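Local coordinates for protein nitrite oxidoreductase subunit C (PDB 7B04) that binds a heme b and two calcium ions and probably passes electrons on as a heme-binding subunit of the nitrite oxidoreductase complex, at residues W171-L175 against R229-E234; F281-E285 against L314-I319; A70-A74 against I100-H104. All coordinates share one frame; numbering follows the deposited sequence. Where two conformers were deposited one is given.

Contact 1: residues W171-L175 against R229-E234; sequences WEADL and RGRAVE
W171 and R229 meet plane on plane. The guanidinium lies flat on the indole, centres 3.5 Å apart and planes only 13° from parallel, with CZ over the five-membered ring as a cation-pi contact. Further back along the same side chain, R229 CD sits over the face of the six-membered ring, 4.1 Å from its centroid, a CH-pi contact. The arginine can lie down in this way because its chain bends at chi2 (73°) and again at chi3 (38°), which lays NE and CZ along the ring instead of letting them run past it.

The salt bridge sets the turn of the guanidinium. R229 NH1 gives a hydrogen bond to D174 OD2 at 2.8 Å, part of that bridge; the carboxylate lies at the guanidinium edge and is met on its anti side. R229 is therefore held by an aromatic face and by an anion one helical turn away from W171. D174 OD1 accepts a hydrogen bond from E182 N.

Apolar and van der Waals contacts fill in the rest. E234 CB packs 3.6 Å from W171 CH2, at the far end of the indole, while A232 C lies at the ring edge. L175 sets CD2 3.4 Å from R231 N and CD1 4.0 Å from A232 CB.

The contact lays one side of the short helix 169-175 over the loop that leads into strand 233-238. That strand pairs antiparallel with 162-168, whose K168 also makes a cation-pi contact with W171. The side chain of E234 lies about 6 Å from the heme; its OE1 is hydrogen-bonded to S246 OG, and OE2 forms salt bridges with K168 and with R209 of nitrite oxidoreductase subunit B, so this corner of the fold reaches the subunit interface.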
loop_
_atom_site.group_PDB
_atom_site.type_symbol
_atom_site.label_atom_id
_atom_site.label_comp_id
_atom_site.label_asym_id
_atom_site.label_seq_id
_atom_site.Cartn_x
_atom_site.Cartn_y
_atom_site.Cartn_z
ATOM N N TRP C 171 7.711 -6.493 39.932
ATOM C CA TRP C 171 6.629 -7.266 40.531
ATOM C C TRP C 171 5.968 -6.506 41.673
ATOM O O TRP C 171 4.765 -6.665 41.910
ATOM C CB TRP C 171 7.146 -8.624 41.008
ATOM C CG TRP C 171 7.395 -9.583 39.881
ATOM C CD1 TRP C 171 7.492 -9.281 38.554
ATOM C CD2 TRP C 171 7.561 -11.003 39.982
ATOM N NE1 TRP C 171 7.719 -10.421 37.823
ATOM C CE2 TRP C 171 7.764 -11.493 38.675
ATOM C CE3 TRP C 171 7.563 -11.907 41.048
ATOM C CZ2 TRP C 171 7.965 -12.844 38.407
ATOM C CZ3 TRP C 171 7.763 -13.250 40.779
ATOM C CH2 TRP C 171 7.962 -13.705 39.470
ATOM N N GLU C 172 6.734 -5.682 42.393
ATOM C CA GLU C 172 6.130 -4.822 43.406
ATOM C C GLU C 172 5.159 -3.838 42.767
ATOM O O GLU C 172 4.054 -3.622 43.278
ATOM C CB GLU C 172 7.219 -4.065 44.170
ATOM C CG GLU C 172 8.073 -4.913 45.100
ATOM C CD GLU C 172 7.371 -5.258 46.398
ATOM O OE1 GLU C 172 6.418 -4.543 46.774
ATOM O OE2 GLU C 172 7.787 -6.234 47.053
ATOM N N ALA C 173 5.558 -3.233 41.645
ATOM C CA ALA C 173 4.665 -2.332 40.926
ATOM C C ALA C 173 3.480 -3.070 40.318
ATOM O O ALA C 173 2.380 -2.513 40.239
ATOM C CB ALA C 173 5.437 -1.585 39.840
ATOM N N ASP C 174 3.681 -4.318 39.882
ATOM C CA ASP C 174 2.573 -5.090 39.330
ATOM C C ASP C 174 1.508 -5.373 40.380
ATOM O O ASP C 174 0.318 -5.442 40.052
ATOM C CB ASP C 174 3.090 -6.398 38.729
ATOM C CG ASP C 174 3.923 -6.177 37.482
ATOM O OD1 ASP C 174 3.688 -5.171 36.778
ATOM O OD2 ASP C 174 4.813 -7.008 37.202
ATOM N N LEU C 175 1.912 -5.536 41.642
ATOM C CA LEU C 175 0.952 -5.787 42.709
ATOM C C LEU C 175 -0.025 -4.633 42.881
ATOM O O LEU C 175 -1.145 -4.846 43.357
ATOM C CB LEU C 175 1.683 -6.057 44.027
ATOM C CG LEU C 175 2.454 -7.376 44.128
ATOM C CD1 LEU C 175 3.254 -7.427 45.420
ATOM C CD2 LEU C 175 1.511 -8.564 44.032
ATOM N N ARG C 229 1.326 -12.707 39.028
ATOM C CA ARG C 229 1.665 -13.729 40.014
ATOM C C ARG C 229 1.053 -13.463 41.379
ATOM O O ARG C 229 0.982 -14.387 42.196
ATOM C CB ARG C 229 3.182 -13.811 40.239
ATOM C CG ARG C 229 4.055 -14.261 39.090
ATOM C CD ARG C 229 4.160 -13.199 38.030
ATOM N NE ARG C 229 4.244 -11.835 38.541
ATOM C CZ ARG C 229 4.292 -10.759 37.760
ATOM N NH1 ARG C 229 4.370 -9.548 38.292
ATOM N NH2 ARG C 229 4.251 -10.899 36.440
ATOM N N GLY C 230 0.627 -12.232 41.654
ATOM C CA GLY C 230 0.139 -11.927 42.986
ATOM C C GLY C 230 1.245 -12.071 44.000
ATOM O O GLY C 230 0.990 -12.405 45.163
ATOM N N ARG C 231 2.480 -11.815 43.579
ATOM C CA ARG C 231 3.654 -12.114 44.376
ATOM C C ARG C 231 4.770 -11.160 43.970
ATOM O O ARG C 231 4.776 -10.625 42.859
ATOM C CB ARG C 231 4.014 -13.588 44.142
ATOM C CG ARG C 231 5.319 -14.098 44.659
ATOM C CD ARG C 231 5.286 -15.619 44.621
ATOM N NE ARG C 231 4.854 -16.174 45.897
ATOM C CZ ARG C 231 3.657 -16.708 46.118
ATOM N NH1 ARG C 231 2.749 -16.742 45.152
ATOM N NH2 ARG C 231 3.360 -17.189 47.318
ATOM N N ALA C 232 5.718 -10.945 44.885
ATOM C CA ALA C 232 6.843 -10.058 44.618
ATOM C C ALA C 232 8.187 -10.766 44.524
ATOM O O ALA C 232 9.152 -10.159 44.044
ATOM C CB ALA C 232 6.929 -8.974 45.699
ATOM N N VAL C 233 8.282 -12.019 44.955
ATOM C CA VAL C 233 9.531 -12.770 44.933
ATOM C C VAL C 233 9.248 -14.117 44.289
ATOM O O VAL C 233 8.279 -14.789 44.656
ATOM C CB VAL C 233 10.121 -12.956 46.345
ATOM C CG1 VAL C 233 11.432 -13.725 46.285
ATOM C CG2 VAL C 233 10.331 -11.602 47.017
ATOM N N GLU C 234 10.118 -14.540 43.381
ATOM C CA GLU C 234 9.925 -15.808 42.695
ATOM C C GLU C 234 10.726 -16.894 43.398
ATOM O O GLU C 234 11.899 -16.696 43.727
ATOM C CB GLU C 234 10.343 -15.702 41.226
ATOM C CG GLU C 234 10.113 -16.974 40.418
ATOM C CD GLU C 234 10.635 -16.867 38.994
ATOM O OE1 GLU C 234 10.076 -17.538 38.102
ATOM O OE2 GLU C 234 11.603 -16.111 38.768
#

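Contact 2: residues F281-E285 against L314-I319; sequences FVPGE and LSLERI
F281 and L316 approach nearly perpendicular to one another, the phenylalanine CB lying 3.7 Å from L316 CD2. The side chain of F281 also crosses that of L314, whose CD2 meets CE1 of F281 at 3.8 Å. With its CG anti to the carbonyl carbon (chi1 -60°), the ring of F281 is carried back toward L314 of strand 306-316, while its CB stays by L316. P283 and I319 behave differently: they pack flank to flank with their ends directed alike, P283 CG 3.9 Å from I319 CD1. Between the F281 and P283 packings, V282 to E285 form a type II beta turn closed by a hydrogen bond from E285 N to V282 O. G284 takes its third position, at a positive phi of 97°, just before strand 286-294, the antiparallel partner of strand 306-316. The pairing is carried into the turn by L316 N, which donates to E285 O at 3.1 Å, and by a weak hydrogen bond from G284 N to L316 O. F138 meets the F281 ring edge-to-face, and L271 packs against F281, P283 and L316.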
loop_
_atom_site.group_PDB
_atom_site.type_symbol
_atom_site.label_atom_id
_atom_site.label_comp_id
_atom_site.label_asym_id
_atom_site.label_seq_id
_atom_site.Cartn_x
_atom_site.Cartn_y
_atom_site.Cartn_z
ATOM N N PHE C 281 14.393 -24.983 56.882
ATOM C CA PHE C 281 15.051 -24.415 58.050
ATOM C C PHE C 281 14.539 -25.097 59.311
ATOM O O PHE C 281 13.348 -25.398 59.429
ATOM C CB PHE C 281 14.803 -22.909 58.159
ATOM C CG PHE C 281 15.293 -22.118 56.982
ATOM C CD1 PHE C 281 16.645 -21.881 56.802
ATOM C CD2 PHE C 281 14.397 -21.583 56.071
ATOM C CE1 PHE C 281 17.096 -21.141 55.724
ATOM C CE2 PHE C 281 14.842 -20.841 54.993
ATOM C CZ PHE C 281 16.192 -20.621 54.819
ATOM N N VAL C 282 15.450 -25.361 60.242
ATOM C CA VAL C 282 15.083 -25.908 61.546
ATOM C C VAL C 282 15.705 -25.028 62.622
ATOM O O VAL C 282 16.909 -24.738 62.556
ATOM C CB VAL C 282 15.532 -27.370 61.693
ATOM C CG1 VAL C 282 15.210 -27.884 63.088
ATOM C CG2 VAL C 282 14.871 -28.242 60.633
ATOM N N PRO C 283 14.939 -24.567 63.610
ATOM C CA PRO C 283 15.533 -23.747 64.674
ATOM C C PRO C 283 16.617 -24.523 65.406
ATOM O O PRO C 283 16.431 -25.681 65.787
ATOM C CB PRO C 283 14.341 -23.433 65.588
ATOM C CG PRO C 283 13.149 -23.556 64.698
ATOM C CD PRO C 283 13.477 -24.672 63.746
ATOM N N GLY C 284 17.782 -23.916 65.514
ATOM C CA GLY C 284 18.948 -24.558 66.118
ATOM C C GLY C 284 19.851 -25.155 65.071
ATOM O O GLY C 284 20.937 -25.560 65.420
ATOM N N GLU C 285 19.442 -25.149 63.809
ATOM C CA GLU C 285 20.325 -25.722 62.763
ATOM C C GLU C 285 20.968 -24.591 61.979
ATOM O O GLU C 285 20.447 -23.522 61.978
ATOM C CB GLU C 285 19.603 -26.701 61.844
ATOM C CG GLU C 285 20.510 -27.657 61.089
ATOM C CD GLU C 285 21.519 -28.479 61.873
ATOM O OE1 GLU C 285 21.457 -29.717 61.800
ATOM O OE2 GLU C 285 22.386 -27.885 62.523
ATOM N N LEU C 314 25.108 -19.462 57.959
ATOM C CA LEU C 314 23.838 -19.024 58.520
ATOM C C LEU C 314 23.493 -19.934 59.685
ATOM O O LEU C 314 23.580 -21.157 59.556
ATOM C CB LEU C 314 22.731 -19.069 57.461
ATOM C CG LEU C 314 21.301 -19.064 57.993
ATOM C CD1 LEU C 314 20.926 -17.649 58.327
ATOM C CD2 LEU C 314 20.331 -19.643 56.982
ATOM N N SER C 315 23.106 -19.344 60.815
ATOM C CA SER C 315 22.697 -20.104 61.989
ATOM C C SER C 315 21.339 -19.621 62.473
ATOM O O SER C 315 21.074 -18.415 62.504
ATOM C CB SER C 315 23.726 -19.983 63.120
ATOM O OG SER C 315 23.286 -20.665 64.282
ATOM N N LEU C 316 20.482 -20.565 62.849
ATOM C CA LEU C 316 19.173 -20.267 63.415
ATOM C C LEU C 316 19.195 -20.526 64.916
ATOM O O LEU C 316 19.632 -21.594 65.358
ATOM C CB LEU C 316 18.079 -21.103 62.748
ATOM C CG LEU C 316 17.493 -20.551 61.445
ATOM C CD1 LEU C 316 18.448 -20.761 60.278
ATOM C CD2 LEU C 316 16.142 -21.183 61.159
ATOM N N GLU C 317 18.729 -19.551 65.690
ATOM C CA GLU C 317 18.627 -19.717 67.131
ATOM C C GLU C 317 17.479 -20.663 67.483
ATOM O O GLU C 317 16.531 -20.849 66.716
ATOM C CB GLU C 317 18.403 -18.365 67.811
ATOM C CG GLU C 317 19.641 -17.752 68.443
ATOM C CD GLU C 317 19.543 -16.243 68.561
ATOM O OE1 GLU C 317 18.550 -15.755 69.139
ATOM O OE2 GLU C 317 20.460 -15.545 68.077
ATOM N N ARG C 318 17.572 -21.257 68.669
ATOM C CA ARG C 318 16.494 -22.094 69.168
ATOM C C ARG C 318 15.333 -21.230 69.656
ATOM O O ARG C 318 15.477 -20.029 69.901
ATOM C CB ARG C 318 16.989 -23.000 70.297
ATOM C CG ARG C 318 17.888 -24.138 69.835
ATOM C CD ARG C 318 19.020 -24.377 70.821
ATOM N NE ARG C 318 19.899 -25.464 70.398
ATOM C CZ ARG C 318 20.964 -25.304 69.619
ATOM N NH1 ARG C 318 21.707 -26.350 69.285
ATOM N NH2 ARG C 318 21.288 -24.097 69.175
ATOM N N ILE C 319 14.171 -21.858 69.796
ATOM C CA ILE C 319 12.969 -21.149 70.218
ATOM C C ILE C 319 12.954 -21.066 71.739
ATOM O O ILE C 319 13.170 -22.068 72.430
ATOM C CB ILE C 319 11.707 -21.851 69.692
ATOM C CG1 ILE C 319 11.688 -21.854 68.162
ATOM C CG2 ILE C 319 10.452 -21.190 70.249
ATOM C CD1 ILE C 319 10.625 -22.756 67.575
#

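Contact 3: residues A70-A74 against I100-H104; sequences AFKNA and IKAIH
I103 places its CD1 methyl over the F71 ring, 3.7 Å from the centroid and 11° off the normal, a CH-pi contact close to the ring axis. The same methyl touches A70 CB at 3.6 Å, so it is lodged between the alanine and the aromatic face. The CG1 branch of I103 stands between the backbone N and the carbonyl carbon (chi1 57°), which aims CD1 at the helix end, while the other branch, CG2, packs 3.7 Å from A74 CB. Together A70, F71 and A74 grip both arms of one isoleucine. At the ring's edge, near its plane, lies the backbone N of A102. Y110 and Q112 of strand 108-116 pack around F71, and M54 touches A70 and I103.

The K101 side is looser and lies nearer solvent. F71 and K101 run antiparallel past one another, with K101 CB 3.6 Å from F71 CD1. Beyond CG the lysine is fully extended and passes along the type I beta turn from F71 to A74. Its NZ reaches F71 O at 3.3 Å, a weak hydrogen bond, and stands 3.6 Å from A74 O. F71 O already accepts A74 N within the turn, so the ammonium joins a carbonyl that is in use.

Within this ethylbenzene dehydrogenase-family region the chemistry is thus chiefly apolar: the end of helix 64-71 is seated on strand 97-104 of the beta framework through one aromatic and aliphatic groups, and the lysine probably adds a modest electrostatic attraction to the turn's carbonyl oxygens.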
loop_
_atom_site.group_PDB
_atom_site.type_symbol
_atom_site.label_atom_id
_atom_site.label_comp_id
_atom_site.label_asym_id
_atom_site.label_seq_id
_atom_site.Cartn_x
_atom_site.Cartn_y
_atom_site.Cartn_z
ATOM N N ALA C 70 11.291 -4.928 64.482
ATOM C CA ALA C 70 11.844 -6.242 64.799
ATOM C C ALA C 70 13.316 -6.344 64.411
ATOM O O ALA C 70 14.158 -6.732 65.230
ATOM C CB ALA C 70 11.026 -7.330 64.106
ATOM N N PHE C 71 13.649 -5.999 63.162
ATOM C CA PHE C 71 15.022 -6.146 62.683
ATOM C C PHE C 71 15.997 -5.228 63.404
ATOM O O PHE C 71 17.201 -5.508 63.414
ATOM C CB PHE C 71 15.095 -5.879 61.179
ATOM C CG PHE C 71 14.606 -7.019 60.337
ATOM C CD1 PHE C 71 15.430 -8.097 60.060
ATOM C CD2 PHE C 71 13.322 -7.010 59.820
ATOM C CE1 PHE C 71 14.980 -9.149 59.285
ATOM C CE2 PHE C 71 12.868 -8.058 59.042
ATOM C CZ PHE C 71 13.698 -9.127 58.774
ATOM N N LYS C 72 15.507 -4.139 64.000
ATOM C CA LYS C 72 16.379 -3.234 64.739
ATOM C C LYS C 72 17.056 -3.941 65.905
ATOM O O LYS C 72 18.168 -3.569 66.298
ATOM C CB LYS C 72 15.571 -2.031 65.225
ATOM C CG LYS C 72 16.381 -0.920 65.867
ATOM C CD LYS C 72 15.688 0.418 65.655
ATOM C CE LYS C 72 16.113 1.444 66.690
ATOM N NZ LYS C 72 14.957 1.879 67.526
ATOM N N ASN C 73 16.416 -4.972 66.456
ATOM C CA ASN C 73 16.987 -5.722 67.564
ATOM C C ASN C 73 17.874 -6.870 67.107
ATOM O O ASN C 73 18.496 -7.525 67.952
ATOM C CB ASN C 73 15.868 -6.260 68.460
ATOM C CG ASN C 73 14.934 -5.169 68.938
ATOM O OD1 ASN C 73 14.106 -4.670 68.175
ATOM N ND2 ASN C 73 15.059 -4.790 70.203
ATOM N N ALA C 74 17.937 -7.139 65.807
ATOM C CA ALA C 74 18.826 -8.159 65.278
ATOM C C ALA C 74 20.140 -7.518 64.843
ATOM O O ALA C 74 20.233 -6.305 64.648
ATOM C CB ALA C 74 18.176 -8.894 64.105
ATOM N N ILE C 100 22.621 -7.539 55.497
ATOM C CA ILE C 100 21.622 -8.601 55.593
ATOM C C ILE C 100 21.351 -8.915 57.059
ATOM O O ILE C 100 22.282 -9.164 57.832
ATOM C CB ILE C 100 22.044 -9.872 54.826
ATOM C CG1 ILE C 100 20.945 -10.934 54.926
ATOM C CG2 ILE C 100 23.385 -10.407 55.312
ATOM C CD1 ILE C 100 21.079 -12.056 53.923
ATOM N N LYS C 101 20.077 -8.878 57.442
ATOM C CA LYS C 101 19.620 -9.283 58.762
ATOM C C LYS C 101 18.565 -10.373 58.623
ATOM O O LYS C 101 17.966 -10.550 57.559
ATOM C CB LYS C 101 19.035 -8.100 59.546
ATOM C CG LYS C 101 20.047 -7.051 59.964
ATOM C CD LYS C 101 19.391 -5.977 60.817
ATOM C CE LYS C 101 20.391 -4.920 61.246
ATOM N NZ LYS C 101 19.753 -3.863 62.077
ATOM N N ALA C 102 18.337 -11.107 59.710
ATOM C CA ALA C 102 17.384 -12.208 59.670
ATOM C C ALA C 102 16.829 -12.477 61.061
ATOM O O ALA C 102 17.554 -12.410 62.058
ATOM C CB ALA C 102 18.019 -13.482 59.103
ATOM N N ILE C 103 15.534 -12.800 61.103
ATOM C CA ILE C 103 14.782 -13.052 62.326
ATOM C C ILE C 103 13.779 -14.155 62.013
ATOM O O ILE C 103 13.414 -14.376 60.856
ATOM C CB ILE C 103 14.057 -11.790 62.839
ATOM C CG1 ILE C 103 13.131 -11.248 61.750
ATOM C CG2 ILE C 103 15.055 -10.722 63.265
ATOM C CD1 ILE C 103 12.403 -9.989 62.136
ATOM N N HIS C 104 13.327 -14.860 63.050
ATOM C CA HIS C 104 12.323 -15.891 62.813
ATOM C C HIS C 104 11.399 -16.050 64.012
ATOM O O HIS C 104 11.743 -15.722 65.152
ATOM C CB HIS C 104 12.961 -17.232 62.404
ATOM C CG HIS C 104 13.534 -18.026 63.536
ATOM N ND1 HIS C 104 12.757 -18.781 64.388
ATOM C CD2 HIS C 104 14.816 -18.229 63.921
ATOM C CE1 HIS C 104 13.534 -19.391 65.266
ATOM N NE2 HIS C 104 14.788 -19.073 65.003
#

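From the N terminus, contact 3 comes first and closes a loop of 25 residues that includes strand 77-80, bringing the end of helix 64-71 onto strand 97-104. Contact 1 follows and closes a longer, partly helical excursion of 53 residues between helix 169-175 and the start of strand 233-238. Contact 2 comes last, closing a 28-residue span that holds strand 286-294 and most of 306-316 and tying the turn before the first strand to the end of the second. The three run in series, neither nested nor crossed. Contacts 2 and 3 touch, H104 NE2 lying 3.0 Å from E317 O in a probable hydrogen bond; contact 1 stands apart, its nearest atoms about 12 Å from either.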